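Tyrosine aminotransferase (Leishmania infantum, PDB 4IX8) probably catalyses, with pyridoxal 5'-phosphate as cofactor, the transfer of the amino group of L-tyrosine to 2-oxoglutarate. Local coordinates at residues E91-V96 with S322-A327; K388-F393 with P407-G412. All coordinates share one frame; numbering follows the deposited sequence.

Contact 1: E91-V96 with S322-A327; sequences EAMVDV and SICQEA
Met93 and Val96, one helical turn apart on helix 87-99, pack against Ile323, Cys324, Glu326 and Ala327 where helix 322-331 crosses them. The segment axes come within 8.7 Å at 121°. Such closeness suits the alanines: Ala92 and Ala327 meet through small methyls, CB to CB 4.2 Å, and Ala327 CB also lies 3.5 Å from Met93 CG. Bends at chi2 (-93°) and chi3 fold Met93 over this methyl, so that its flexible thioether reaches past Ala327; its CE then lies 3.6 Å from Cys324 SG, and its SD is 3.8 Å from Ile323 CG2. Val96 divides its two branches: CG1 sits over the helix backbone, 3.6 Å from Ile323 O, while CG2 presses on the aliphatic part of Glu326, 3.5 Å from its CG. Glu326 offers only methylenes here; its carboxylate is turned away to Asn113 and to a salt bridge with Arg330. The side chains thus meet through carbon and sulfur. The solvent side is at Asp95, which is exposed, and at Glu91, partly exposed, which pairs with Arg98 of the second subunit. That subunit also supplies Val97 against Met93 and Trp289 against Ile323, while within the chain the loop residue Phe102 covers Val96 and Glu326, and Arg330 and Thr331 extend the packing along helix 322-331.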
ATOM      1  N   GLU A  91      -8.737  21.186  -6.063  1.00 51.26           N
ATOM      2  CA  GLU A  91      -8.976  22.291  -5.154  1.00 50.93           C
ATOM      3  C   GLU A  91      -9.643  21.765  -3.868  1.00 50.57           C
ATOM      4  O   GLU A  91      -9.429  22.318  -2.782  1.00 51.69           O
ATOM      5  CB  GLU A  91      -9.830  23.356  -5.849  1.00 52.80           C
ATOM      6  CG  GLU A  91      -9.027  24.283  -6.844  1.00 53.96           C
ATOM      7  CD  GLU A  91      -7.805  24.989  -6.191  1.00 68.33           C
ATOM      8  OE1 GLU A  91      -7.929  25.518  -5.044  1.00 58.42           O
ATOM      9  OE2 GLU A  91      -6.705  24.963  -6.806  1.00 54.62           O
ATOM     10  N   ALA A  92     -10.382  20.656  -3.967  1.00 49.06           N
ATOM     11  CA  ALA A  92     -10.851  19.978  -2.757  1.00 48.52           C
ATOM     12  C   ALA A  92      -9.649  19.472  -1.934  1.00 47.59           C
ATOM     13  O   ALA A  92      -9.637  19.596  -0.705  1.00 48.22           O
ATOM     14  CB  ALA A  92     -11.789  18.820  -3.085  1.00 47.08           C
ATOM     15  N   MET A  93      -8.603  18.999  -2.594  1.00 46.39           N
ATOM     16  CA  MET A  93      -7.446  18.532  -1.853  1.00 45.68           C
ATOM     17  C   MET A  93      -6.828  19.698  -1.073  1.00 47.57           C
ATOM     18  O   MET A  93      -6.451  19.559   0.105  1.00 47.76           O
ATOM     19  CB  MET A  93      -6.420  17.912  -2.798  1.00 47.22           C
ATOM     20  CG  MET A  93      -6.845  16.569  -3.332  1.00 45.00           C
ATOM     21  SD  MET A  93      -6.229  15.205  -2.353  1.00 43.13           S
ATOM     22  CE  MET A  93      -4.484  15.337  -2.755  1.00 40.80           C
ATOM     23  N   VAL A  94      -6.741  20.847  -1.750  1.00 49.07           N
ATOM     24  CA  VAL A  94      -6.260  22.088  -1.147  1.00 51.17           C
ATOM     25  C   VAL A  94      -7.091  22.508   0.089  1.00 52.48           C
ATOM     26  O   VAL A  94      -6.541  22.727   1.149  1.00 53.24           O
ATOM     27  CB  VAL A  94      -6.266  23.236  -2.221  1.00 52.66           C
ATOM     28  CG1 VAL A  94      -6.066  24.647  -1.575  1.00 56.51           C
ATOM     29  CG2 VAL A  94      -5.202  22.962  -3.307  1.00 51.80           C
ATOM     30  N   ASP A  95      -8.410  22.557  -0.044  1.00 52.80           N
ATOM     31  CA  ASP A  95      -9.280  22.938   1.045  1.00 54.19           C
ATOM     32  C   ASP A  95      -9.064  21.971   2.212  1.00 53.15           C
ATOM     33  O   ASP A  95      -8.941  22.378   3.385  1.00 55.59           O
ATOM     34  CB  ASP A  95     -10.743  22.900   0.595  1.00 54.45           C
ATOM     35  CG  ASP A  95     -11.071  23.915  -0.486  1.00 56.62           C
ATOM     36  OD1 ASP A  95     -10.334  24.905  -0.696  1.00 59.79           O
ATOM     37  OD2 ASP A  95     -12.112  23.734  -1.138  1.00 63.12           O
ATOM     38  N   VAL A  96      -8.952  20.686   1.872  1.00 50.87           N
ATOM     39  CA  VAL A  96      -8.876  19.658   2.867  1.00 49.80           C
ATOM     40  C   VAL A  96      -7.563  19.780   3.625  1.00 62.19           C
ATOM     41  O   VAL A  96      -7.548  19.785   4.868  1.00 50.89           O
ATOM     42  CB  VAL A  96      -9.024  18.257   2.235  1.00 49.25           C
ATOM     43  CG1 VAL A  96      -8.551  17.123   3.239  1.00 52.45           C
ATOM     44  CG2 VAL A  96     -10.484  18.040   1.803  1.00 47.34           C
ATOM     45  N   SER A 322      -5.503  10.156   4.368  1.00 37.41           N
ATOM     46  CA  SER A 322      -6.692  10.810   4.878  1.00 38.57           C
ATOM     47  C   SER A 322      -7.074  12.055   4.040  1.00 43.18           C
ATOM     48  O   SER A 322      -8.261  12.370   3.901  1.00 44.12           O
ATOM     49  CB  SER A 322      -6.477  11.197   6.346  1.00 44.51           C
ATOM     50  OG  SER A 322      -5.222  11.855   6.568  1.00 40.77           O
ATOM     51  N   ILE A 323      -6.095  12.754   3.469  1.00 40.02           N
ATOM     52  CA  ILE A 323      -6.398  13.949   2.645  1.00 41.13           C
ATOM     53  C   ILE A 323      -7.231  13.575   1.424  1.00 40.18           C
ATOM     54  O   ILE A 323      -8.257  14.201   1.134  1.00 41.05           O
ATOM     55  CB  ILE A 323      -5.096  14.668   2.168  1.00 41.72           C
ATOM     56  CG1 ILE A 323      -4.243  15.120   3.370  1.00 50.70           C
ATOM     57  CG2 ILE A 323      -5.394  15.924   1.299  1.00 42.99           C
ATOM     58  CD1 ILE A 323      -4.929  16.104   4.279  1.00 44.78           C
ATOM     59  N   CYS A 324      -6.783  12.542   0.713  1.00 38.53           N
ATOM     60  CA  CYS A 324      -7.424  12.132  -0.537  1.00 37.66           C
ATOM     61  C   CYS A 324      -8.807  11.542  -0.288  1.00 38.43           C
ATOM     62  O   CYS A 324      -9.725  11.800  -1.058  1.00 37.61           O
ATOM     63  CB  CYS A 324      -6.521  11.148  -1.308  1.00 36.16           C
ATOM     64  SG  CYS A 324      -4.906  11.848  -1.915  1.00 41.09           S
ATOM     65  N   GLN A 325      -8.979  10.806   0.814  1.00 37.66           N
ATOM     66  CA  GLN A 325     -10.273  10.206   1.134  1.00 36.77           C
ATOM     67  C   GLN A 325     -11.315  11.310   1.332  1.00 38.51           C
ATOM     68  O   GLN A 325     -12.408  11.250   0.783  1.00 39.15           O
ATOM     69  CB  GLN A 325     -10.173   9.331   2.402  1.00 36.34           C
ATOM     70  CG  GLN A 325      -9.501   7.957   2.234  1.00 34.58           C
ATOM     71  CD  GLN A 325      -9.748   7.030   3.429  1.00 41.67           C
ATOM     72  OE1 GLN A 325     -10.874   6.568   3.640  1.00 36.88           O
ATOM     73  NE2 GLN A 325      -8.704   6.796   4.247  1.00 34.22           N
ATOM     74  N   GLU A 326     -10.981  12.347   2.083  1.00 39.99           N
ATOM     75  CA  GLU A 326     -11.934  13.445   2.246  1.00 41.85           C
ATOM     76  C   GLU A 326     -12.083  14.210   0.923  1.00 42.27           C
ATOM     77  O   GLU A 326     -13.215  14.533   0.518  1.00 46.83           O
ATOM     78  CB  GLU A 326     -11.494  14.381   3.401  1.00 43.51           C
ATOM     79  CG  GLU A 326     -12.337  15.648   3.614  1.00 47.66           C
ATOM     80  CD  GLU A 326     -13.796  15.377   3.912  1.00 47.25           C
ATOM     81  OE1 GLU A 326     -14.141  14.204   4.178  1.00 48.12           O
ATOM     82  OE2 GLU A 326     -14.602  16.334   3.883  1.00 48.14           O
ATOM     83  N   ALA A 327     -10.984  14.461   0.214  1.00 41.83           N
ATOM     84  CA  ALA A 327     -11.092  15.209  -1.054  1.00 43.58           C
ATOM     85  C   ALA A 327     -12.003  14.492  -2.040  1.00 44.41           C
ATOM     86  O   ALA A 327     -12.835  15.110  -2.707  1.00 42.48           O
ATOM     87  CB  ALA A 327      -9.714  15.432  -1.694  1.00 41.97           C
TER

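Contact 2: K388-F393 with P407-G412; sequences KSDMEF and PGEIFG
Asp390, in the first turn of helix 390-401, and Glu409, in the 3-10 segment 408-411, are joined by the hydrogen bond across this contact. Glu409 N donates to Asp390 OD2 over 3.0 Å, nearly straight at 160°, and meets the oxygen almost in line with its C-O bond. Gly408 N is also 3.0 Å from Asp390 OD2. With chi1 at 61°, the aspartate's CG stands between its backbone N and carbonyl carbon, which carries the short carboxylate across to the start of the 3-10 turn. Aspartate suits the place: its carboxylate accepts the Glu409 amide where backbone N-H groups would probably favour a negative charge.

These pieces belong to a beta-alpha-beta crossover: helix 390-401 links strand 374-379 to the parallel strand 403-407, with strand 416-420 lying between them in the sheet. Asp390 also touches Leu379 of the first strand.

The apolar part is carried by Met391 and Pro407. The methionine chain bends twice, at chi2 and chi3, and brings CE to 3.6 Å from Pro407 CG; the rigid ring presents CB and CG as a compact apolar surface, CB 3.4 Å from Asp390 OD2, and Leu56 of helix 52-56 packs on it too.

Charge enters with the exposed Glu409, which crosses Met391 at about a right angle, its OE2 3.8 Å from the methyl CE. The same OE2 is 4.1 Å from Asp390 OD1, with the carboxylate planes turned 58° apart, a like-charge approach that may raise the proton affinity of either acid.

At the helix start, Ser389 is the N-cap: its OG accepts from Glu392 N.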
ATOM      1  N   LYS A 388      10.991 -14.848 -33.978  1.00 73.41           N
ATOM      2  CA  LYS A 388      10.384 -16.091 -33.494  1.00 67.09           C
ATOM      3  C   LYS A 388       9.267 -15.835 -32.499  1.00 66.86           C
ATOM      4  O   LYS A 388       8.297 -16.581 -32.469  1.00 67.05           O
ATOM      5  CB  LYS A 388      11.437 -17.004 -32.850  1.00 63.79           C
ATOM      6  N   SER A 389       9.395 -14.785 -31.692  1.00 65.62           N
ATOM      7  CA  SER A 389       8.466 -14.554 -30.592  1.00 57.84           C
ATOM      8  C   SER A 389       8.066 -13.100 -30.412  1.00 53.46           C
ATOM      9  O   SER A 389       8.769 -12.192 -30.843  1.00 54.66           O
ATOM     10  CB  SER A 389       9.081 -15.039 -29.276  1.00 55.78           C
ATOM     11  OG  SER A 389      10.304 -14.359 -29.059  1.00 63.07           O
ATOM     12  N   ASP A 390       6.956 -12.898 -29.705  1.00 50.60           N
ATOM     13  CA  ASP A 390       6.544 -11.570 -29.317  1.00 54.65           C
ATOM     14  C   ASP A 390       7.686 -10.859 -28.575  1.00 55.71           C
ATOM     15  O   ASP A 390       7.877  -9.642 -28.712  1.00 53.89           O
ATOM     16  CB  ASP A 390       5.268 -11.620 -28.472  1.00 50.00           C
ATOM     17  CG  ASP A 390       5.437 -12.385 -27.191  1.00 50.09           C
ATOM     18  OD1 ASP A 390       6.067 -13.464 -27.194  1.00 52.31           O
ATOM     19  OD2 ASP A 390       4.929 -11.894 -26.163  1.00 52.16           O
ATOM     20  N   MET A 391       8.474 -11.624 -27.827  1.00 53.48           N
ATOM     21  CA  MET A 391       9.591 -11.042 -27.090  1.00 55.70           C
ATOM     22  C   MET A 391      10.659 -10.562 -28.054  1.00 55.84           C
ATOM     23  O   MET A 391      11.192  -9.458 -27.908  1.00 56.14           O
ATOM     24  CB  MET A 391      10.190 -12.072 -26.114  1.00 49.55           C
ATOM     25  CG  MET A 391      11.362 -11.550 -25.287  1.00 48.86           C
ATOM     26  SD  MET A 391      10.902 -10.284 -24.067  1.00 52.81           S
ATOM     27  CE  MET A 391       9.740 -11.179 -23.059  1.00 48.76           C
ATOM     28  N   GLU A 392      10.944 -11.378 -29.061  1.00 52.94           N
ATOM     29  CA  GLU A 392      12.010 -11.067 -29.993  1.00 56.01           C
ATOM     30  C   GLU A 392      11.607  -9.851 -30.825  1.00 60.83           C
ATOM     31  O   GLU A 392      12.446  -9.034 -31.242  1.00 57.77           O
ATOM     32  CB  GLU A 392      12.332 -12.268 -30.888  1.00 52.67           C
ATOM     33  CG  GLU A 392      13.626 -12.064 -31.707  1.00 77.03           C
ATOM     34  CD  GLU A 392      14.087 -13.298 -32.483  1.00 80.07           C
ATOM     35  OE1 GLU A 392      13.307 -14.280 -32.588  1.00 76.85           O
ATOM     36  OE2 GLU A 392      15.239 -13.270 -32.990  1.00 81.71           O
ATOM     37  N   PHE A 393      10.311  -9.753 -31.091  1.00 50.32           N
ATOM     38  CA  PHE A 393       9.767  -8.601 -31.797  1.00 54.02           C
ATOM     39  C   PHE A 393       9.955  -7.312 -30.986  1.00 51.49           C
ATOM     40  O   PHE A 393      10.306  -6.257 -31.539  1.00 55.31           O
ATOM     41  CB  PHE A 393       8.288  -8.828 -32.064  1.00 60.09           C
ATOM     42  CG  PHE A 393       7.681  -7.849 -33.002  1.00 56.20           C
ATOM     43  CD1 PHE A 393       7.439  -6.540 -32.602  1.00 60.84           C
ATOM     44  CD2 PHE A 393       7.322  -8.238 -34.269  1.00 53.85           C
ATOM     45  CE1 PHE A 393       6.873  -5.637 -33.471  1.00 61.01           C
ATOM     46  CE2 PHE A 393       6.761  -7.351 -35.147  1.00 56.34           C
ATOM     47  CZ  PHE A 393       6.527  -6.047 -34.754  1.00 64.07           C
ATOM     48  N   PRO A 407       5.785  -7.105 -24.610  1.00 44.66           N
ATOM     49  CA  PRO A 407       5.401  -8.408 -25.140  1.00 40.23           C
ATOM     50  C   PRO A 407       4.275  -8.999 -24.319  1.00 40.21           C
ATOM     51  O   PRO A 407       4.292  -8.795 -23.097  1.00 40.38           O
ATOM     52  CB  PRO A 407       6.673  -9.233 -24.986  1.00 47.94           C
ATOM     53  CG  PRO A 407       7.387  -8.605 -23.817  1.00 45.62           C
ATOM     54  CD  PRO A 407       7.083  -7.151 -23.907  1.00 47.83           C
ATOM     55  N   GLY A 408       3.335  -9.701 -24.955  1.00 36.97           N
ATOM     56  CA  GLY A 408       2.166 -10.244 -24.268  1.00 36.31           C
ATOM     57  C   GLY A 408       2.444 -11.348 -23.283  1.00 38.57           C
ATOM     58  O   GLY A 408       1.596 -11.671 -22.439  1.00 41.66           O
ATOM     59  N   GLU A 409       3.625 -11.941 -23.417  1.00 49.73           N
ATOM     60  CA  GLU A 409       4.176 -12.883 -22.435  1.00 50.52           C
ATOM     61  C   GLU A 409       4.007 -12.345 -21.008  1.00 49.75           C
ATOM     62  O   GLU A 409       3.527 -13.022 -20.124  1.00 56.07           O
ATOM     63  CB  GLU A 409       5.654 -13.097 -22.733  1.00 57.62           C
ATOM     64  CG  GLU A 409       6.205 -14.444 -22.403  1.00 68.89           C
ATOM     65  CD  GLU A 409       7.710 -14.519 -22.666  1.00 79.42           C
ATOM     66  OE1 GLU A 409       8.457 -14.562 -21.654  1.00 80.94           O
ATOM     67  OE2 GLU A 409       8.144 -14.495 -23.853  1.00 80.32           O
ATOM     68  N   ILE A 410       4.379 -11.089 -20.815  1.00 47.93           N
ATOM     69  CA  ILE A 410       4.274 -10.401 -19.534  1.00 44.72           C
ATOM     70  C   ILE A 410       2.890 -10.520 -18.910  1.00 40.51           C
ATOM     71  O   ILE A 410       2.755 -10.456 -17.692  1.00 36.38           O
ATOM     72  CB  ILE A 410       4.625  -8.882 -19.728  1.00 48.36           C
ATOM     73  CG1 ILE A 410       6.078  -8.742 -20.137  1.00 55.56           C
ATOM     74  CG2 ILE A 410       4.408  -8.063 -18.497  1.00 60.36           C
ATOM     75  CD1 ILE A 410       7.070  -9.391 -19.188  1.00 61.93           C
ATOM     76  N   PHE A 411       1.867 -10.617 -19.754  1.00 32.10           N
ATOM     77  CA  PHE A 411       0.493 -10.606 -19.319  1.00 28.94           C
ATOM     78  C   PHE A 411      -0.126 -11.987 -19.377  1.00 34.79           C
ATOM     79  O   PHE A 411      -1.329 -12.112 -19.191  1.00 28.72           O
ATOM     80  CB  PHE A 411      -0.337  -9.645 -20.178  1.00 31.82           C
ATOM     81  CG  PHE A 411       0.141  -8.212 -20.151  1.00 29.81           C
ATOM     82  CD1 PHE A 411       1.093  -7.755 -21.066  1.00 31.97           C
ATOM     83  CD2 PHE A 411      -0.367  -7.314 -19.206  1.00 28.93           C
ATOM     84  CE1 PHE A 411       1.521  -6.438 -21.065  1.00 33.41           C
ATOM     85  CE2 PHE A 411       0.064  -5.996 -19.177  1.00 29.43           C
ATOM     86  CZ  PHE A 411       1.019  -5.549 -20.108  1.00 41.45           C
ATOM     87  N   GLY A 412       0.668 -13.008 -19.712  1.00 29.30           N
ATOM     88  CA  GLY A 412       0.173 -14.379 -19.775  1.00 29.17           C
ATOM     89  C   GLY A 412      -0.256 -14.892 -21.145  1.00 35.42           C
ATOM     90  O   GLY A 412      -0.823 -15.993 -21.243  1.00 38.20           O
TER

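From the N terminus, strand 70-71 first joins the five-stranded sheet, and helix 87-99 follows with the first half of contact 1. The chain then runs through the strands of the eight-stranded sheet, passing Lys282, the predicted cofactor-bearing lysine, just before the last of them, and helix 322-331 closes this loop of 225 residues. Contact 2 opens later and closes after 13 residues, within the five-stranded sheet and its helix 390-401. The two are in series, neither nested nor crossing, and lie on opposite sides of the chain's centre, their own centres 41 Å apart. Contact 1, which meets the second subunit, thus encloses the large sheet along the sequence; contact 2 is local to the smaller one.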